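Local coordinates for putative polysaccharide binding proteins (DUF1812) (Bacteroides thetaiotaomicron VPI-5482, PDB 3GF8), which is of unproven function but, as a lipoprotein of the FimB/Mfa2 family, is probably a fimbrial assembly component at the outer membrane, at residues A[154-159]-A[269-274]; A[170-175]-A[208-213]. All coordinates share one frame; numbering follows the deposited sequence.

Interaction 1 (A[154-159]-A[269-274]); sequences FGFQSY and IIFFLS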
loop_
_atom_site.group_PDB
_atom_site.type_symbol
_atom_site.label_atom_id
_atom_site.label_comp_id
_atom_site.label_asym_id
_atom_site.label_seq_id
_atom_site.Cartn_x
_atom_site.Cartn_y
_atom_site.Cartn_z
ATOM N N PHE A 154 11.248 -11.051 0.725
ATOM C CA PHE A 154 12.287 -11.346 -0.241
ATOM C C PHE A 154 13.198 -12.471 0.234
ATOM O O PHE A 154 13.631 -12.485 1.371
ATOM C CB PHE A 154 13.141 -10.137 -0.537
ATOM C CG PHE A 154 12.436 -9.035 -1.267
ATOM C CD1 PHE A 154 11.831 -9.261 -2.477
ATOM C CD2 PHE A 154 12.445 -7.748 -0.781
ATOM C CE1 PHE A 154 11.231 -8.229 -3.173
ATOM C CE2 PHE A 154 11.843 -6.707 -1.487
ATOM C CZ PHE A 154 11.246 -6.954 -2.674
ATOM N N GLY A 155 13.462 -13.413 -0.671
ATOM C CA GLY A 155 14.480 -14.433 -0.505
ATOM C C GLY A 155 15.526 -14.303 -1.600
ATOM O O GLY A 155 15.234 -13.914 -2.738
ATOM N N PHE A 156 16.769 -14.608 -1.267
ATOM C CA PHE A 156 17.831 -14.513 -2.229
ATOM C C PHE A 156 18.617 -15.803 -2.152
ATOM O O PHE A 156 19.156 -16.112 -1.107
ATOM C CB PHE A 156 18.726 -13.296 -1.917
ATOM C CG PHE A 156 17.972 -12.006 -1.855
ATOM C CD1 PHE A 156 17.370 -11.610 -0.692
ATOM C CD2 PHE A 156 17.850 -11.207 -2.977
ATOM C CE1 PHE A 156 16.637 -10.443 -0.650
ATOM C CE2 PHE A 156 17.119 -10.042 -2.942
ATOM C CZ PHE A 156 16.519 -9.655 -1.790
ATOM N N GLN A 157 18.684 -16.537 -3.266
ATOM C CA GLN A 157 19.450 -17.780 -3.366
ATOM C C GLN A 157 20.262 -17.893 -4.642
ATOM O O GLN A 157 19.973 -17.290 -5.692
ATOM C CB GLN A 157 18.524 -18.986 -3.381
ATOM C CG GLN A 157 17.489 -19.043 -2.307
ATOM C CD GLN A 157 16.414 -20.099 -2.610
ATOM O OE1 GLN A 157 16.545 -20.887 -3.552
ATOM N NE2 GLN A 157 15.347 -20.112 -1.801
ATOM N N SER A 158 21.261 -18.738 -4.554
ATOM C CA SER A 158 22.035 -19.144 -5.697
ATOM C C SER A 158 21.139 -19.900 -6.680
ATOM O O SER A 158 20.431 -20.839 -6.290
ATOM C CB SER A 158 23.161 -20.071 -5.225
ATOM O OG SER A 158 23.861 -20.580 -6.341
ATOM N N TYR A 159 21.193 -19.505 -7.946
ATOM C CA TYR A 159 20.446 -20.169 -8.985
ATOM C C TYR A 159 20.905 -21.610 -9.180
ATOM O O TYR A 159 20.081 -22.497 -9.334
ATOM C CB TYR A 159 20.586 -19.436 -10.318
ATOM C CG TYR A 159 19.976 -20.205 -11.465
ATOM C CD1 TYR A 159 18.611 -20.331 -11.570
ATOM C CD2 TYR A 159 20.775 -20.876 -12.391
ATOM C CE1 TYR A 159 18.040 -21.032 -12.581
ATOM C CE2 TYR A 159 20.215 -21.606 -13.411
ATOM C CZ TYR A 159 18.844 -21.674 -13.499
ATOM O OH TYR A 159 18.241 -22.383 -14.486
ATOM N N ILE A 269 8.717 -12.929 -3.087
ATOM C CA ILE A 269 9.608 -13.019 -4.218
ATOM C C ILE A 269 10.905 -13.674 -3.809
ATOM O O ILE A 269 11.607 -13.180 -2.906
ATOM C CB ILE A 269 9.906 -11.621 -4.780
ATOM C CG1 ILE A 269 8.585 -10.839 -4.974
ATOM C CG2 ILE A 269 10.769 -11.739 -6.055
ATOM C CD1 ILE A 269 8.749 -9.533 -5.724
ATOM N N ILE A 270 11.215 -14.805 -4.440
ATOM C CA ILE A 270 12.556 -15.359 -4.405
ATOM C C ILE A 270 13.352 -14.917 -5.648
ATOM O O ILE A 270 12.907 -15.122 -6.775
ATOM C CB ILE A 270 12.582 -16.884 -4.390
ATOM C CG1 ILE A 270 11.584 -17.469 -3.388
ATOM C CG2 ILE A 270 13.951 -17.339 -3.981
ATOM C CD1 ILE A 270 11.791 -16.991 -1.995
ATOM N N PHE A 271 14.532 -14.333 -5.430
ATOM C CA PHE A 271 15.538 -14.173 -6.467
ATOM C C PHE A 271 16.537 -15.325 -6.481
ATOM O O PHE A 271 17.140 -15.687 -5.439
ATOM C CB PHE A 271 16.298 -12.866 -6.270
ATOM C CG PHE A 271 15.414 -11.662 -6.299
ATOM C CD1 PHE A 271 14.710 -11.293 -5.180
ATOM C CD2 PHE A 271 15.287 -10.913 -7.445
ATOM C CE1 PHE A 271 13.894 -10.210 -5.197
ATOM C CE2 PHE A 271 14.471 -9.817 -7.465
ATOM C CZ PHE A 271 13.772 -9.470 -6.342
ATOM N N PHE A 272 16.703 -15.891 -7.676
ATOM C CA PHE A 272 17.690 -16.913 -7.956
ATOM C C PHE A 272 18.809 -16.248 -8.728
ATOM O O PHE A 272 18.624 -15.849 -9.887
ATOM C CB PHE A 272 17.076 -18.058 -8.754
ATOM C CG PHE A 272 16.051 -18.797 -7.985
ATOM C CD1 PHE A 272 14.771 -18.288 -7.860
ATOM C CD2 PHE A 272 16.383 -19.950 -7.308
ATOM C CE1 PHE A 272 13.830 -18.952 -7.103
ATOM C CE2 PHE A 272 15.449 -20.616 -6.539
ATOM C CZ PHE A 272 14.178 -20.125 -6.439
ATOM N N LEU A 273 19.956 -16.099 -8.077
ATOM C CA LEU A 273 21.026 -15.252 -8.607
ATOM C C LEU A 273 22.211 -16.046 -9.107
ATOM O O LEU A 273 22.493 -17.166 -8.646
ATOM C CB LEU A 273 21.524 -14.322 -7.529
ATOM C CG LEU A 273 20.443 -13.481 -6.893
ATOM C CD1 LEU A 273 20.907 -13.059 -5.554
ATOM C CD2 LEU A 273 20.211 -12.304 -7.805
ATOM N N SER A 274 22.897 -15.442 -10.063
ATOM C CA SER A 274 24.181 -15.928 -10.495
ATOM C C SER A 274 25.215 -15.547 -9.425
ATOM O O SER A 274 24.964 -14.714 -8.538
ATOM C CB SER A 274 24.565 -15.314 -11.843
ATOM O OG SER A 274 24.956 -13.953 -11.718
HETATM O O HOH W 1 24.365 -19.444 -9.117
#
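Leu273 O is gripped twice: Tyr159 N donates to it at 2.8 Å, and a water that also bonds Ser158 OG donates to it at 3.0 Å. From there the two parallel strands are laced by alternating backbone bonds, Gly155 N to Ile269 O, Phe271 N to Gly155 O, Gln157 N to Phe271 O and, at 2.7 Å, Leu273 N to Gln157 O. On one face Phe154, Phe156, Ile269 and Phe271 meet. The Phe156 and Phe271 rings are nearly parallel, planes 6° apart, but slid so that they barely overlap; Phe154 brings CD1 to the edge of the Phe271 ring, 3.5 Å from its CE1. With an alanine at Phe271, Phe154 CD1 and Phe156 CE2 would probably both lose their aromatic neighbour, leaving a gap beside the two rings. On the other face the extended Gln157 runs beside Phe272, its OE1 3.2 Å from Phe272 CE2 and its amide plane 75° from the ring, while NE2 reaches Ile270 CG2. Gly155 leaves room for Ile270 CD1, which lies 4.0 Å from Gly155 CA. The aromatic cluster packs against strand 224-229 and helix 241-246, consistent with the interior of a transthyretin-like beta-sandwich.

Interaction 2 (A[170-175]-A[208-213]); sequences YDYEII and AYVDMN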
loop_
_atom_site.group_PDB
_atom_site.type_symbol
_atom_site.label_atom_id
_atom_site.label_comp_id
_atom_site.label_asym_id
_atom_site.label_seq_id
_atom_site.Cartn_x
_atom_site.Cartn_y
_atom_site.Cartn_z
ATOM N N TYR A 170 24.398 -8.656 3.961
ATOM C CA TYR A 170 23.917 -7.462 3.248
ATOM C C TYR A 170 22.865 -6.646 3.981
ATOM O O TYR A 170 22.147 -7.168 4.812
ATOM C CB TYR A 170 23.337 -7.929 1.923
ATOM C CG TYR A 170 24.312 -8.807 1.245
ATOM C CD1 TYR A 170 25.344 -8.256 0.501
ATOM C CD2 TYR A 170 24.263 -10.193 1.400
ATOM C CE1 TYR A 170 26.282 -9.050 -0.098
ATOM C CE2 TYR A 170 25.180 -10.990 0.790
ATOM C CZ TYR A 170 26.205 -10.404 0.046
ATOM O OH TYR A 170 27.157 -11.172 -0.568
ATOM N N ASP A 171 22.782 -5.373 3.639
ATOM C CA ASP A 171 21.614 -4.561 3.920
ATOM C C ASP A 171 20.654 -4.483 2.717
ATOM O O ASP A 171 21.077 -4.594 1.547
ATOM C CB ASP A 171 22.032 -3.147 4.257
ATOM C CG ASP A 171 22.815 -3.061 5.540
ATOM O OD1 ASP A 171 22.647 -3.957 6.428
ATOM O OD2 ASP A 171 23.607 -2.087 5.628
ATOM N N TYR A 172 19.385 -4.228 3.033
ATOM C CA TYR A 172 18.274 -4.315 2.096
ATOM C C TYR A 172 17.445 -3.074 2.190
ATOM O O TYR A 172 17.045 -2.680 3.300
ATOM C CB TYR A 172 17.389 -5.480 2.463
ATOM C CG TYR A 172 18.138 -6.760 2.605
ATOM C CD1 TYR A 172 18.809 -7.070 3.792
ATOM C CD2 TYR A 172 18.224 -7.646 1.539
ATOM C CE1 TYR A 172 19.531 -8.262 3.912
ATOM C CE2 TYR A 172 18.876 -8.828 1.662
ATOM C CZ TYR A 172 19.569 -9.118 2.851
ATOM O OH TYR A 172 20.259 -10.301 2.951
ATOM N N GLU A 173 17.174 -2.485 1.023
ATOM C CA GLU A 173 16.349 -1.318 0.909
ATOM C C GLU A 173 15.375 -1.369 -0.268
ATOM O O GLU A 173 15.714 -1.845 -1.358
ATOM C CB GLU A 173 17.222 -0.078 0.660
ATOM C CG GLU A 173 18.358 0.165 1.613
ATOM C CD GLU A 173 19.195 1.331 1.117
ATOM O OE1 GLU A 173 18.798 2.507 1.337
ATOM O OE2 GLU A 173 20.224 1.060 0.464
ATOM N N ILE A 174 14.186 -0.829 -0.035
ATOM C CA ILE A 174 13.260 -0.446 -1.084
ATOM C C ILE A 174 13.303 1.089 -1.026
ATOM O O ILE A 174 13.148 1.660 0.064
ATOM C CB ILE A 174 11.843 -1.007 -0.824
ATOM C CG1 ILE A 174 11.870 -2.550 -0.955
ATOM C CG2 ILE A 174 10.837 -0.388 -1.777
ATOM C CD1 ILE A 174 10.539 -3.260 -0.790
ATOM N N ILE A 175 13.567 1.735 -2.165
ATOM C CA ILE A 175 13.798 3.186 -2.231
ATOM C C ILE A 175 12.731 3.840 -3.099
ATOM O O ILE A 175 12.560 3.494 -4.230
ATOM C CB ILE A 175 15.221 3.521 -2.754
ATOM C CG1 ILE A 175 16.258 2.910 -1.805
ATOM C CG2 ILE A 175 15.408 5.071 -2.910
ATOM C CD1 ILE A 175 17.700 2.807 -2.335
ATOM N N ALA A 208 15.646 -18.857 4.705
ATOM C CA ALA A 208 15.981 -17.436 4.944
ATOM C C ALA A 208 15.221 -16.378 4.120
ATOM O O ALA A 208 15.057 -16.511 2.917
ATOM C CB ALA A 208 17.482 -17.221 4.758
ATOM N N TYR A 209 14.815 -15.295 4.766
ATOM C CA TYR A 209 14.152 -14.206 4.087
ATOM C C TYR A 209 14.193 -12.888 4.901
ATOM O O TYR A 209 14.499 -12.912 6.070
ATOM C CB TYR A 209 12.716 -14.635 3.794
ATOM C CG TYR A 209 11.850 -14.891 5.025
ATOM C CD1 TYR A 209 11.157 -13.850 5.647
ATOM C CD2 TYR A 209 11.700 -16.170 5.546
ATOM C CE1 TYR A 209 10.355 -14.077 6.767
ATOM C CE2 TYR A 209 10.897 -16.408 6.673
ATOM C CZ TYR A 209 10.230 -15.358 7.265
ATOM O OH TYR A 209 9.436 -15.580 8.342
ATOM N N VAL A 210 13.878 -11.756 4.271
ATOM C CA VAL A 210 13.619 -10.489 4.980
ATOM C C VAL A 210 12.207 -10.045 4.686
ATOM O O VAL A 210 11.741 -10.173 3.549
ATOM C CB VAL A 210 14.587 -9.349 4.535
ATOM C CG1 VAL A 210 16.027 -9.651 4.940
ATOM C CG2 VAL A 210 14.544 -9.134 3.083
ATOM N N ASP A 211 11.504 -9.528 5.689
ATOM C CA ASP A 211 10.197 -8.944 5.456
ATOM C C ASP A 211 10.315 -7.465 5.527
ATOM O O ASP A 211 10.832 -6.921 6.514
ATOM C CB ASP A 211 9.159 -9.350 6.495
ATOM C CG ASP A 211 8.686 -10.784 6.341
ATOM O OD1 ASP A 211 8.918 -11.368 5.270
ATOM O OD2 ASP A 211 8.077 -11.323 7.310
HETATM N N MSE A 212 9.772 -6.825 4.500
HETATM C CA MSE A 212 9.768 -5.373 4.337
HETATM C C MSE A 212 8.377 -4.897 4.014
HETATM O O MSE A 212 7.536 -5.682 3.571
HETATM C CB MSE A 212 10.649 -5.037 3.141
HETATM C CG MSE A 212 12.022 -5.724 3.248
HETATM SE SE MSE A 212 13.287 -5.210 1.864
HETATM C CE MSE A 212 13.631 -3.490 2.374
ATOM N N ASN A 213 8.137 -3.602 4.162
ATOM C CA ASN A 213 6.936 -2.998 3.578
ATOM C C ASN A 213 7.142 -1.599 2.992
ATOM O O ASN A 213 8.052 -0.894 3.352
ATOM C CB ASN A 213 5.698 -3.044 4.512
ATOM C CG ASN A 213 5.868 -2.329 5.858
ATOM O OD1 ASN A 213 4.928 -2.331 6.678
ATOM N ND2 ASN A 213 7.032 -1.779 6.124
#
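Val210 CG1 sits over one face of the Tyr172 ring in a CH-pi contact, 4.0 Å from the centroid and 14° off the ring normal, displaced toward the rim, where CE1 is its nearest atom. Further along, the selenomethionine Met212 reaches across to strand 170-175. Its chain leaves the backbone extended and then bends at chi3 (70°), which carries the terminal methyl against the opposing main chain: CE lies 3.6 Å from both Tyr172 O and Ile174 N, and close to Glu173 CA. SE rests between two side chains, 4.1 Å from Ile174 CG1 and 4.2 Å from Tyr172 CB. Ile174 meets this bent tip obliquely, its CG1 directed at CE and SE alike. All four CB atoms are directed at the opposing strand, and the side-chain contacts are apolar.

A second shell surrounds these groups. Tyr172 OH is hydrogen-bonded to Met167 O, which holds the ring by its far end, and Leu227 packs on the same tyrosine. Val152 and Phe154 of strand 139-158 touch both Ile174 and Met212. Beyond the packed side chains, Glu173 turns away to bond Ser194 OG, and on the other strand Asp211 OD1 forms a salt bridge with Arg153.

The strand axes are 8.3 Å apart at closest approach and run 23° from parallel, with Tyr172 opposite Val210 and Ile174 opposite Met212. Strands that face each other through alternate apolar side chains, each bonded to neighbours in its own sheet, are the hallmark of a beta-sandwich.

Overall arrangement
Both contacts are largely buried, their centres about 13 Å apart, and along the chain interaction 2 is nested within the loop closed by interaction 1. Their chemistry differs with their place: 154-159 and 269-274 are neighbours within a sheet, joined by backbone hydrogen bonds, whereas 170-175 and 208-213 face each other between sheets through apolar side chains, one of which also reaches the opposing main chain. Interaction 1 also reaches the surface at Tyr159. Strand 139-158 links the two: it also pairs with 209-214, where Phe154 N is probably hydrogen-bonded to Val210 O at 3.0 Å. The cores then merge: Phe156 CE1 packs 3.6 Å from Tyr172 CE2, and Phe154 CE2 lies 3.8 Å from Ile174 CD1.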